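Local coordinates for protein integral membrane indolylacetylinositol arabinosyltransferase EmbB (Mycolicibacterium smegmatis MC2 155, PDB 7BVC) that is a membrane protein that probably transfers arabinose to build the arabinan of mycobacterial arabinogalactan, and binds the drug ethambutol, at residues B[65-69]-B[1055-1060]; B[126-130]-B[184-188]; B[293-297]-B[327-331]; B[714-718]-B[732-736]; B[1027-1033]-B[1048-1054]. All blocks are in the same frame, centred on the assembly; numbering follows the deposited sequence.

How the contacts relate
Contact 5 is the regular one, a strand-to-strand hairpin inside the C-terminal domain, held by backbone hydrogen bonds. The chain runs on from it into contact 1, and the two, both partly buried, touch where Thr68 OG1 packs on Leu1027 CD2; there the C-terminal part meets the N-terminal concanavalin-like domain through short, weakly paired strands. Contact 2 is buried within that N-terminal domain and relies on one arginine gripping a carbonyl. Contact 4, also buried, swaps hydrogen bonds for a leucine on a tyrosine ring. Contact 3 lies at the surface of the GT-C-family region and is mainly electrostatic. Centres of contacts 2 and 4 stand about 47 Å apart, on opposite sides of the chain's centre.

Contact 1: residues B[65-69]-B[1055-1060]; sequences DNVTA and VEATPA
Thr68 N donates to Thr1058 O over 3.2 Å, a nearly straight bond (164° at the hydrogen) although the nitrogen stands well above the plane of the carbonyl it meets. The same oxygen receives the CA-H of Val67 at 3.5 Å from Val67 CA, giving it a second, softer contact. On its carbonyl side the same threonine offers Thr68 O to Ala1060 N in a weak, bent bond and takes a CA-H contact from Pro1059 CA at 3.4 Å.

Side chains close the two ends. Val67 sends CG1 against the methyl of Ala1060, CG1 to CB 3.6 Å; with CG1 anti to the backbone N (chi1 160°), this branch is the one that reaches forward. At the other end Asn66 CB rests on Ala1057 CB at 3.8 Å, while the Asn66 side chain crosses that of Val1055 at about a right angle, with ND2 nearest. The amide oxygen OD1 is held by Thr194 N. Between them Thr68 CG2 lies over the peptide joining Thr1058 to Pro1059.

Strands 67-68 and 191-192 pair antiparallel in the concanavalin-like domain; 1058-1059 lies only loosely alongside, a possible edge strand joining the C-terminal domain to it.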
# COMPACT_ATOMS: atom_id res chain seq x y z
N ASP B 65 52.17 -0.00 7.30
CA ASP B 65 51.16 0.97 7.67
C ASP B 65 49.82 0.59 7.04
O ASP B 65 49.77 -0.01 5.97
CB ASP B 65 51.56 2.37 7.23
CG ASP B 65 52.83 2.85 7.91
OD1 ASP B 65 53.13 2.37 9.02
OD2 ASP B 65 53.53 3.71 7.33
N ASN B 66 48.74 0.95 7.73
CA ASN B 66 47.41 0.67 7.21
C ASN B 66 47.19 1.41 5.90
O ASN B 66 47.87 2.38 5.57
CB ASN B 66 46.34 1.08 8.23
CG ASN B 66 46.46 0.32 9.54
OD1 ASN B 66 46.88 -0.83 9.56
ND2 ASN B 66 46.10 0.97 10.63
N VAL B 67 46.22 0.93 5.13
CA VAL B 67 45.92 1.47 3.81
C VAL B 67 44.41 1.48 3.61
O VAL B 67 43.72 0.54 4.02
CB VAL B 67 46.62 0.65 2.70
CG1 VAL B 67 45.97 0.87 1.36
CG2 VAL B 67 48.10 1.02 2.62
N THR B 68 43.90 2.54 3.00
CA THR B 68 42.48 2.65 2.68
C THR B 68 42.30 2.72 1.17
O THR B 68 43.06 3.40 0.48
CB THR B 68 41.85 3.87 3.37
OG1 THR B 68 40.43 3.83 3.23
CG2 THR B 68 42.39 5.18 2.81
N ALA B 69 41.32 1.97 0.67
CA ALA B 69 41.00 1.93 -0.75
C ALA B 69 39.60 1.37 -0.95
O ALA B 69 39.45 0.23 -1.41
CB ALA B 69 42.02 1.10 -1.53
N VAL B 1055 40.52 3.87 12.31
CA VAL B 1055 41.97 3.81 12.40
C VAL B 1055 42.53 4.76 11.35
O VAL B 1055 41.88 5.07 10.35
CB VAL B 1055 42.52 2.39 12.20
CG1 VAL B 1055 42.21 1.52 13.41
CG2 VAL B 1055 41.92 1.77 10.95
N GLU B 1056 43.76 5.23 11.59
CA GLU B 1056 44.36 6.24 10.72
C GLU B 1056 45.06 5.55 9.56
O GLU B 1056 46.01 4.78 9.76
CB GLU B 1056 45.34 7.10 11.52
CG GLU B 1056 45.74 8.40 10.84
CD GLU B 1056 46.86 8.23 9.85
OE1 GLU B 1056 47.66 7.29 10.01
OE2 GLU B 1056 46.95 9.05 8.91
N ALA B 1057 44.60 5.82 8.34
CA ALA B 1057 45.12 5.14 7.16
C ALA B 1057 45.15 6.10 5.98
O ALA B 1057 44.28 6.96 5.84
CB ALA B 1057 44.28 3.90 6.82
N THR B 1058 46.16 5.93 5.13
CA THR B 1058 46.34 6.77 3.95
C THR B 1058 46.06 5.98 2.68
O THR B 1058 46.19 4.75 2.66
CB THR B 1058 47.77 7.34 3.89
OG1 THR B 1058 48.71 6.26 3.77
CG2 THR B 1058 48.08 8.14 5.14
N PRO B 1059 45.66 6.65 1.60
CA PRO B 1059 45.26 5.94 0.38
C PRO B 1059 46.39 5.14 -0.24
O PRO B 1059 47.57 5.31 0.07
CB PRO B 1059 44.80 7.07 -0.55
CG PRO B 1059 44.39 8.16 0.37
CD PRO B 1059 45.34 8.09 1.52
N ALA B 1060 46.01 4.24 -1.16
CA ALA B 1060 46.92 3.33 -1.83
C ALA B 1060 47.40 3.93 -3.15
O ALA B 1060 47.25 5.13 -3.40
CB ALA B 1060 46.24 1.98 -2.05

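Contact 2: residues B[126-130]-B[184-188]; sequences IVRNV and NLRPA
Arg128 lies stretched across to the backbone of 184-188, at the two-residue hairpin turn, Arg128-Asn129, between strands 122-127 and 131-132 of the concanavalin-like domain. Its chain runs extended from CG to NE, with CG anti to the carbonyl carbon (chi1 -57°), and brings the guanidinium side-on to Arg186 O. NE and NH2 both donate to that one oxygen, at 2.9 Å from NE and 3.1 Å from NH2. The oxygen sits almost in the guanidinium plane, so the flat group is fixed in its rotation by a two-nitrogen grip. The two donors reach the oxygen differently: NH2 comes in the carbonyl plane, whereas NE stands well above it. Further out, NH2 passes near Ala188 N and the methyl of Ala188.

The Arg186 side chain leaves its backbone away from 126-130, and its NE bonds to Pro76 O; Arg128 uses its carbonyl. Leu185 turns its end back toward 126-130: CD2 approaches Arg128 CB, while CD1 meets Val130 CG1 at 4.3 Å. Tyr180 of strand 178-180 packs beside both Leu185 and Val130, and Met114 lies against Val127 and Pro187.

Within the turn, Val127 N donates to Val130 O, tying the chain back on itself. The Val127 side chain faces the loop, placing its CG1 methyl beside the backbone oxygen Leu185 O.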
# COMPACT_ATOMS: atom_id res chain seq x y z
N ILE B 126 38.75 -16.02 9.04
CA ILE B 126 37.30 -15.85 8.98
C ILE B 126 36.95 -15.04 7.74
O ILE B 126 37.51 -13.96 7.51
CB ILE B 126 36.76 -15.17 10.25
CG1 ILE B 126 37.32 -15.86 11.50
CG2 ILE B 126 35.24 -15.17 10.25
CD1 ILE B 126 36.60 -17.13 11.86
N VAL B 127 36.04 -15.57 6.93
CA VAL B 127 35.58 -14.87 5.72
C VAL B 127 34.06 -14.86 5.71
O VAL B 127 33.43 -15.89 5.44
CB VAL B 127 36.14 -15.53 4.45
CG1 VAL B 127 35.57 -14.85 3.22
CG2 VAL B 127 37.66 -15.47 4.44
N ARG B 128 33.47 -13.70 6.00
CA ARG B 128 32.02 -13.53 6.01
C ARG B 128 31.35 -14.48 7.00
O ARG B 128 30.41 -15.21 6.66
CB ARG B 128 31.43 -13.69 4.60
CG ARG B 128 32.02 -12.75 3.57
CD ARG B 128 31.20 -12.75 2.30
NE ARG B 128 31.54 -11.63 1.43
CZ ARG B 128 30.87 -10.49 1.39
NH1 ARG B 128 29.82 -10.30 2.17
NH2 ARG B 128 31.25 -9.52 0.57
N ASN B 129 31.85 -14.48 8.23
CA ASN B 129 31.32 -15.30 9.32
C ASN B 129 31.35 -16.78 8.99
O ASN B 129 30.48 -17.55 9.40
CB ASN B 129 29.89 -14.87 9.69
CG ASN B 129 29.87 -13.72 10.68
OD1 ASN B 129 30.84 -13.50 11.41
ND2 ASN B 129 28.77 -12.98 10.70
N VAL B 130 32.36 -17.21 8.24
CA VAL B 130 32.55 -18.60 7.86
C VAL B 130 33.98 -18.96 8.26
O VAL B 130 34.94 -18.52 7.61
CB VAL B 130 32.30 -18.85 6.37
CG1 VAL B 130 32.83 -20.21 5.96
CG2 VAL B 130 30.82 -18.73 6.06
N ASN B 184 30.47 -16.97 -3.81
CA ASN B 184 29.89 -15.84 -3.11
C ASN B 184 30.58 -15.57 -1.78
O ASN B 184 30.01 -14.88 -0.92
CB ASN B 184 28.39 -16.07 -2.89
CG ASN B 184 27.59 -15.96 -4.17
OD1 ASN B 184 27.89 -15.14 -5.04
ND2 ASN B 184 26.56 -16.78 -4.29
N LEU B 185 31.79 -16.10 -1.59
CA LEU B 185 32.55 -15.89 -0.37
C LEU B 185 33.72 -14.93 -0.59
O LEU B 185 34.74 -15.01 0.10
CB LEU B 185 33.07 -17.22 0.18
CG LEU B 185 32.15 -18.00 1.12
CD1 LEU B 185 32.93 -19.11 1.82
CD2 LEU B 185 31.51 -17.08 2.14
N ARG B 186 33.58 -14.02 -1.54
CA ARG B 186 34.63 -13.04 -1.79
C ARG B 186 34.45 -11.85 -0.85
O ARG B 186 33.38 -11.25 -0.81
CB ARG B 186 34.60 -12.58 -3.24
CG ARG B 186 34.59 -13.72 -4.23
CD ARG B 186 35.32 -13.37 -5.52
NE ARG B 186 34.59 -12.41 -6.33
CZ ARG B 186 33.47 -12.69 -7.00
NH1 ARG B 186 32.95 -13.90 -6.96
NH2 ARG B 186 32.88 -11.75 -7.72
N PRO B 187 35.48 -11.49 -0.08
CA PRO B 187 35.30 -10.48 0.97
C PRO B 187 35.06 -9.10 0.38
O PRO B 187 35.31 -8.83 -0.80
CB PRO B 187 36.63 -10.53 1.73
CG PRO B 187 37.61 -10.99 0.71
CD PRO B 187 36.87 -11.97 -0.16
N ALA B 188 34.56 -8.21 1.23
CA ALA B 188 34.34 -6.81 0.88
C ALA B 188 35.58 -6.02 1.24
O ALA B 188 36.01 -6.02 2.39
CB ALA B 188 33.11 -6.25 1.60

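Contact 3: residues B[293-297]-B[327-331]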
# COMPACT_ATOMS: atom_id res chain seq x y z
N ALA B 293 25.47 13.31 -12.71
CA ALA B 293 26.11 14.03 -13.80
C ALA B 293 27.38 14.76 -13.39
O ALA B 293 28.25 14.97 -14.24
CB ALA B 293 25.12 15.03 -14.41
N ARG B 294 27.51 15.16 -12.12
CA ARG B 294 28.70 15.87 -11.69
C ARG B 294 29.91 14.97 -11.50
O ARG B 294 31.03 15.48 -11.37
CB ARG B 294 28.42 16.63 -10.39
CG ARG B 294 27.57 17.87 -10.56
CD ARG B 294 27.22 18.48 -9.23
NE ARG B 294 28.36 19.13 -8.60
CZ ARG B 294 28.37 19.60 -7.36
NH1 ARG B 294 27.29 19.49 -6.60
NH2 ARG B 294 29.46 20.17 -6.87
N THR B 295 29.72 13.65 -11.49
CA THR B 295 30.82 12.71 -11.28
C THR B 295 31.11 11.84 -12.50
O THR B 295 32.07 11.06 -12.46
CB THR B 295 30.51 11.80 -10.08
OG1 THR B 295 29.47 10.88 -10.44
CG2 THR B 295 30.06 12.62 -8.89
N ALA B 296 30.32 11.95 -13.57
CA ALA B 296 30.43 11.06 -14.71
C ALA B 296 31.65 11.32 -15.57
O ALA B 296 31.98 10.48 -16.41
CB ALA B 296 29.17 11.16 -15.57
N GLU B 297 32.33 12.45 -15.40
CA GLU B 297 33.54 12.71 -16.17
C GLU B 297 34.79 12.22 -15.46
O GLU B 297 35.73 11.76 -16.12
CB GLU B 297 33.67 14.21 -16.47
CG GLU B 297 34.72 14.52 -17.53
CD GLU B 297 35.04 15.99 -17.61
OE1 GLU B 297 34.75 16.72 -16.64
OE2 GLU B 297 35.58 16.43 -18.65
N THR B 327 27.16 20.84 -17.01
CA THR B 327 27.71 21.10 -15.68
C THR B 327 29.14 21.63 -15.70
O THR B 327 29.68 21.94 -14.63
CB THR B 327 27.66 19.83 -14.82
OG1 THR B 327 28.22 18.73 -15.55
CG2 THR B 327 26.24 19.51 -14.43
N LYS B 328 29.78 21.73 -16.87
CA LYS B 328 31.11 22.31 -16.92
C LYS B 328 31.08 23.83 -16.85
O LYS B 328 32.04 24.44 -16.37
CB LYS B 328 31.83 21.86 -18.20
CG LYS B 328 31.76 20.37 -18.46
CD LYS B 328 32.74 19.95 -19.53
CE LYS B 328 34.14 19.81 -18.97
NZ LYS B 328 35.07 19.20 -19.96
N VAL B 329 30.00 24.45 -17.31
CA VAL B 329 29.84 25.89 -17.17
C VAL B 329 29.52 26.25 -15.73
O VAL B 329 30.25 27.00 -15.07
CB VAL B 329 28.76 26.41 -18.13
CG1 VAL B 329 28.73 27.93 -18.13
CG2 VAL B 329 29.00 25.88 -19.53
N SER B 330 28.42 25.71 -15.21
CA SER B 330 28.00 25.91 -13.83
C SER B 330 26.90 24.91 -13.53
O SER B 330 26.30 24.33 -14.44
CB SER B 330 27.51 27.34 -13.59
OG SER B 330 26.24 27.55 -14.19
N ASP B 331 26.64 24.70 -12.24
CA ASP B 331 25.61 23.77 -11.80
C ASP B 331 24.51 24.46 -10.99
O ASP B 331 23.83 23.80 -10.20
CB ASP B 331 26.22 22.63 -11.00
CG ASP B 331 26.70 23.07 -9.63
OD1 ASP B 331 27.47 24.05 -9.55
OD2 ASP B 331 26.30 22.43 -8.64
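Two ion pairs of unlike quality join Glu297 to Lys328 and Arg294 to Asp331, bridging the broken helical run 287-299 and the loop that follows helix 320-326 in the GT-C-family part of the protein. In the closer pair, Lys328 NZ donates to Glu297 OE2 at 3.1 Å, a salt bridge that is also a hydrogen bond. The ammonium comes from the syn side of the carboxylate, 28° out of its plane, and the two side chains cross at about a right angle. Glu297 reaches it fully extended, with CG anti to the backbone N (chi1 -167°), while the lysine chain bends at chi3.

The other pair is long, Arg294 NH1 to Asp331 OD2 3.7 Å. This oxygen lies over one face of the guanidinium, toward its rim, and no N-H points at it, so charge alone attracts the two groups. Arg294 NH2 makes a directed bond, to Gln981 O of the C-terminal domain.

Nonpolar packing between the segments is slight: Arg294 CG stands 4.4 Å from Thr327 CG2. Thr327 OG1 turns back to the preceding helix 320-326, where it hydrogen-bonds to Leu323 O.

Contact 4: residues B[714-718]-B[732-736]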
# COMPACT_ATOMS: atom_id res chain seq x y z
N TYR B 714 10.76 35.09 4.31
CA TYR B 714 11.70 36.04 3.72
C TYR B 714 12.26 36.78 4.92
O TYR B 714 11.48 37.14 5.76
CB TYR B 714 11.02 36.87 2.64
CG TYR B 714 11.91 37.95 2.14
CD1 TYR B 714 12.46 37.91 0.90
CD2 TYR B 714 12.26 38.98 2.97
CE1 TYR B 714 13.32 38.90 0.50
CE2 TYR B 714 13.12 39.98 2.59
CZ TYR B 714 13.64 39.92 1.34
OH TYR B 714 14.48 40.91 1.01
N PRO B 715 13.57 36.93 5.11
CA PRO B 715 14.51 36.69 4.08
C PRO B 715 15.21 35.35 4.21
O PRO B 715 16.21 35.26 3.73
CB PRO B 715 15.57 37.72 4.40
CG PRO B 715 15.58 37.68 5.86
CD PRO B 715 14.16 37.48 6.29
N THR B 716 14.52 34.32 4.65
CA THR B 716 15.14 32.99 4.83
C THR B 716 15.00 32.18 3.55
O THR B 716 14.68 32.69 2.56
CB THR B 716 14.79 32.37 6.18
OG1 THR B 716 15.33 31.07 6.20
CG2 THR B 716 13.33 32.24 6.49
N TYR B 717 15.20 30.89 3.59
CA TYR B 717 15.30 30.20 2.31
C TYR B 717 13.92 29.95 1.72
O TYR B 717 13.08 29.30 2.34
CB TYR B 717 16.05 28.88 2.48
CG TYR B 717 16.16 28.08 1.21
CD1 TYR B 717 17.19 28.30 0.31
CD2 TYR B 717 15.23 27.09 0.90
CE1 TYR B 717 17.29 27.57 -0.86
CE2 TYR B 717 15.32 26.36 -0.26
CZ TYR B 717 16.35 26.61 -1.14
OH TYR B 717 16.45 25.88 -2.30
N SER B 718 13.71 30.45 0.50
CA SER B 718 12.58 30.06 -0.33
C SER B 718 13.10 29.63 -1.69
O SER B 718 14.23 29.93 -2.06
CB SER B 718 11.55 31.18 -0.48
OG SER B 718 12.18 32.39 -0.86
N GLY B 732 22.67 27.56 -2.15
CA GLY B 732 21.30 27.22 -1.86
C GLY B 732 21.01 27.26 -0.38
O GLY B 732 21.04 28.33 0.24
N LEU B 733 20.73 26.10 0.22
CA LEU B 733 20.51 26.04 1.66
C LEU B 733 21.79 26.24 2.46
O LEU B 733 21.72 26.41 3.68
CB LEU B 733 19.89 24.70 2.05
CG LEU B 733 18.38 24.67 2.24
CD1 LEU B 733 17.88 23.24 2.26
CD2 LEU B 733 18.00 25.37 3.53
N ALA B 734 22.96 26.22 1.81
CA ALA B 734 24.22 26.38 2.52
C ALA B 734 24.42 27.79 3.07
O ALA B 734 25.41 28.02 3.76
CB ALA B 734 25.38 26.02 1.60
N ASP B 735 23.51 28.72 2.79
CA ASP B 735 23.61 30.08 3.30
C ASP B 735 22.64 30.37 4.43
O ASP B 735 22.84 31.35 5.16
CB ASP B 735 23.38 31.09 2.17
CG ASP B 735 24.60 31.27 1.29
OD1 ASP B 735 25.64 30.66 1.59
OD2 ASP B 735 24.51 32.01 0.29
N ASP B 736 21.60 29.55 4.60
CA ASP B 736 20.56 29.81 5.58
C ASP B 736 20.51 28.76 6.69
O ASP B 736 19.56 28.77 7.48
CB ASP B 736 19.20 29.90 4.89
CG ASP B 736 19.11 31.08 3.95
OD1 ASP B 736 19.10 32.23 4.44
OD2 ASP B 736 19.04 30.87 2.72
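Tyr717 presents one ring face to Leu733, whose CG stands over the centre of the ring, 4.1 Å from the centroid and only 5° off the normal: a clear CH-pi contact. At the ring edge, in its plane, lies Asp736 OD2, and beyond it the carboxylate plane is turned 59° against the ring. Gly732 approaches CE1 obliquely through its carbonyl carbon, 3.8 Å from Tyr717 CE1. The contact joins two loops of the EmbC C-terminal domain, one after the long helix 690-712 and one leading into strand 737-739, with the short helix 722-725 between them.

The tyrosine reaches across because CG is anti to its backbone N (chi1 178°). Leu733 meets it crosswise, and its CD2 methyl extends the overlap to the root of the ring, 4.0 Å from Tyr717 CG. Val635, from the GT-C-family region, packs on both side chains.

Asp736 also fills the corner beside Thr716 and Tyr717, but its ionic partner is Arg725, whose NH1 forms a salt bridge with OD2; this probably favours the charged carboxylate next to the tyrosine. Thr716 OG1 is bonded to Ser1038 O, and the backbone of Asp736 pairs with the same serine, so both loops are tied to one residue. Asp736 OD2 comes to 3.6 Å from Tyr717 CB while NH1 of Arg725 holds the same oxygen.

Contact 5: residues B[1027-1033]-B[1048-1054]; sequences LLRASVM and LRKFDTV
Phe1051 lies across Leu1028 and Ala1030 of the opposing strand. Its CB meets the CD1 methyl of Leu1028, and CG lies closer to that same methyl, 3.8 Å from Leu1028 CD1. The methyl sits over the ring face, offset toward the rim, in a CH-pi contact. Further along, Phe1051 CD1 touches both Leu1028 CB and Arg1029 O, the oxygen at the ring edge. Phe1051 CD2 also lies near the Leu1028 CD1 methyl, and on the other side of the ring CE1 rests against Ala1030 CB, 3.6 Å away. CG of Phe1051 is anti to the carbonyl carbon (chi1 -85°), which lets the ring span both residues.

Along the same face Val1032 and Arg1049 run side by side, pointing the same way, with Val1032 CG2 3.6 Å from Arg1049 NE; that NE forms a salt bridge with Asp793. On the other face Ser1031 OG touches Lys1050 CB. Near the open end of the hairpin Val1054 CG1 is centred over a face of the Arg1029 guanidinium.

The backbones hold the register. Arg1029 and Asp1052 exchange two bonds, with Asp1052 N to Arg1029 O at 2.9 Å, and Ser1031 pairs with Lys1050 in the same manner. Met1033 N adds a fifth, 3.1 Å to Leu1048 O. Alternating hydrogen-bonded and non-hydrogen-bonded pairs of this kind mark an antiparallel beta hairpin, here the middle of a mixed sheet in the C-terminal domain.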
# COMPACT_ATOMS: atom_id res chain seq x y z
N LEU B 1027 34.02 1.66 7.44
CA LEU B 1027 35.24 2.46 7.52
C LEU B 1027 35.15 3.63 8.50
O LEU B 1027 36.17 4.00 9.07
CB LEU B 1027 35.59 3.00 6.13
CG LEU B 1027 36.90 3.77 5.97
CD1 LEU B 1027 38.06 2.99 6.57
CD2 LEU B 1027 37.17 4.08 4.51
N LEU B 1028 33.97 4.20 8.71
CA LEU B 1028 33.84 5.44 9.46
C LEU B 1028 32.75 5.32 10.52
O LEU B 1028 31.98 4.35 10.55
CB LEU B 1028 33.53 6.61 8.52
CG LEU B 1028 34.47 6.80 7.33
CD1 LEU B 1028 33.82 7.65 6.26
CD2 LEU B 1028 35.79 7.40 7.77
N ARG B 1029 32.70 6.31 11.41
CA ARG B 1029 31.69 6.41 12.45
C ARG B 1029 31.00 7.76 12.34
O ARG B 1029 31.67 8.79 12.26
CB ARG B 1029 32.31 6.24 13.84
CG ARG B 1029 32.69 4.81 14.19
CD ARG B 1029 33.67 4.78 15.35
NE ARG B 1029 33.78 3.45 15.94
CZ ARG B 1029 34.77 3.08 16.74
NH1 ARG B 1029 35.74 3.93 17.06
NH2 ARG B 1029 34.80 1.84 17.23
N ALA B 1030 29.67 7.75 12.36
CA ALA B 1030 28.88 8.96 12.14
C ALA B 1030 28.35 9.52 13.45
O ALA B 1030 27.95 8.78 14.35
CB ALA B 1030 27.71 8.67 11.19
N SER B 1031 28.33 10.85 13.54
CA SER B 1031 27.83 11.52 14.73
C SER B 1031 27.04 12.76 14.32
O SER B 1031 27.50 13.55 13.49
CB SER B 1031 28.97 11.91 15.67
OG SER B 1031 29.80 12.89 15.08
N VAL B 1032 25.86 12.93 14.92
CA VAL B 1032 24.99 14.05 14.54
C VAL B 1032 25.53 15.36 15.10
O VAL B 1032 26.18 15.40 16.15
CB VAL B 1032 23.55 13.78 15.04
CG1 VAL B 1032 22.61 14.92 14.67
CG2 VAL B 1032 23.03 12.48 14.48
N MET B 1033 25.26 16.45 14.38
CA MET B 1033 25.59 17.79 14.83
C MET B 1033 24.30 18.60 14.99
O MET B 1033 23.25 18.24 14.45
CB MET B 1033 26.53 18.50 13.85
CG MET B 1033 27.81 17.75 13.55
SD MET B 1033 28.88 18.68 12.44
CE MET B 1033 29.36 20.03 13.51
N LEU B 1048 22.91 17.23 9.54
CA LEU B 1048 24.31 17.14 9.16
C LEU B 1048 25.04 16.22 10.12
O LEU B 1048 24.76 16.20 11.32
CB LEU B 1048 24.98 18.53 9.16
CG LEU B 1048 26.43 18.58 8.69
CD1 LEU B 1048 26.52 18.26 7.21
CD2 LEU B 1048 27.04 19.94 8.98
N ARG B 1049 25.97 15.43 9.58
CA ARG B 1049 26.69 14.44 10.36
C ARG B 1049 28.18 14.56 10.11
O ARG B 1049 28.63 15.10 9.10
CB ARG B 1049 26.21 13.02 10.04
CG ARG B 1049 24.81 12.74 10.54
CD ARG B 1049 24.47 11.27 10.46
NE ARG B 1049 23.30 10.95 11.28
CZ ARG B 1049 22.05 11.27 10.96
NH1 ARG B 1049 21.80 11.93 9.84
NH2 ARG B 1049 21.05 10.94 11.76
N LYS B 1050 28.95 14.04 11.06
CA LYS B 1050 30.40 14.09 11.03
C LYS B 1050 30.94 12.67 11.01
O LYS B 1050 30.45 11.80 11.75
CB LYS B 1050 30.95 14.85 12.23
CG LYS B 1050 32.14 15.73 11.94
CD LYS B 1050 32.59 16.46 13.19
CE LYS B 1050 33.73 17.41 12.91
NZ LYS B 1050 34.83 16.72 12.17
N PHE B 1051 31.94 12.43 10.17
CA PHE B 1051 32.55 11.12 10.00
C PHE B 1051 33.92 11.11 10.66
O PHE B 1051 34.78 11.92 10.32
CB PHE B 1051 32.68 10.77 8.51
CG PHE B 1051 31.44 10.16 7.93
CD1 PHE B 1051 30.71 9.23 8.64
CD2 PHE B 1051 31.00 10.54 6.68
CE1 PHE B 1051 29.57 8.68 8.11
CE2 PHE B 1051 29.86 9.98 6.14
CZ PHE B 1051 29.14 9.06 6.85
N ASP B 1052 34.10 10.20 11.61
CA ASP B 1052 35.38 10.01 12.29
C ASP B 1052 35.96 8.65 11.92
O ASP B 1052 35.24 7.65 11.87
CB ASP B 1052 35.21 10.12 13.80
CG ASP B 1052 34.40 11.32 14.21
OD1 ASP B 1052 33.20 11.16 14.50
OD2 ASP B 1052 34.97 12.44 14.24
N THR B 1053 37.26 8.63 11.65
CA THR B 1053 37.92 7.40 11.25
C THR B 1053 38.04 6.44 12.43
O THR B 1053 38.15 6.85 13.58
CB THR B 1053 39.30 7.70 10.68
OG1 THR B 1053 40.10 8.37 11.67
CG2 THR B 1053 39.19 8.59 9.45
N VAL B 1054 38.02 5.15 12.11
CA VAL B 1054 38.24 4.13 13.13
C VAL B 1054 39.72 3.91 13.38
O VAL B 1054 40.15 3.78 14.53
CB VAL B 1054 37.54 2.82 12.70
CG1 VAL B 1054 37.53 1.84 13.84
CG2 VAL B 1054 36.13 3.11 12.22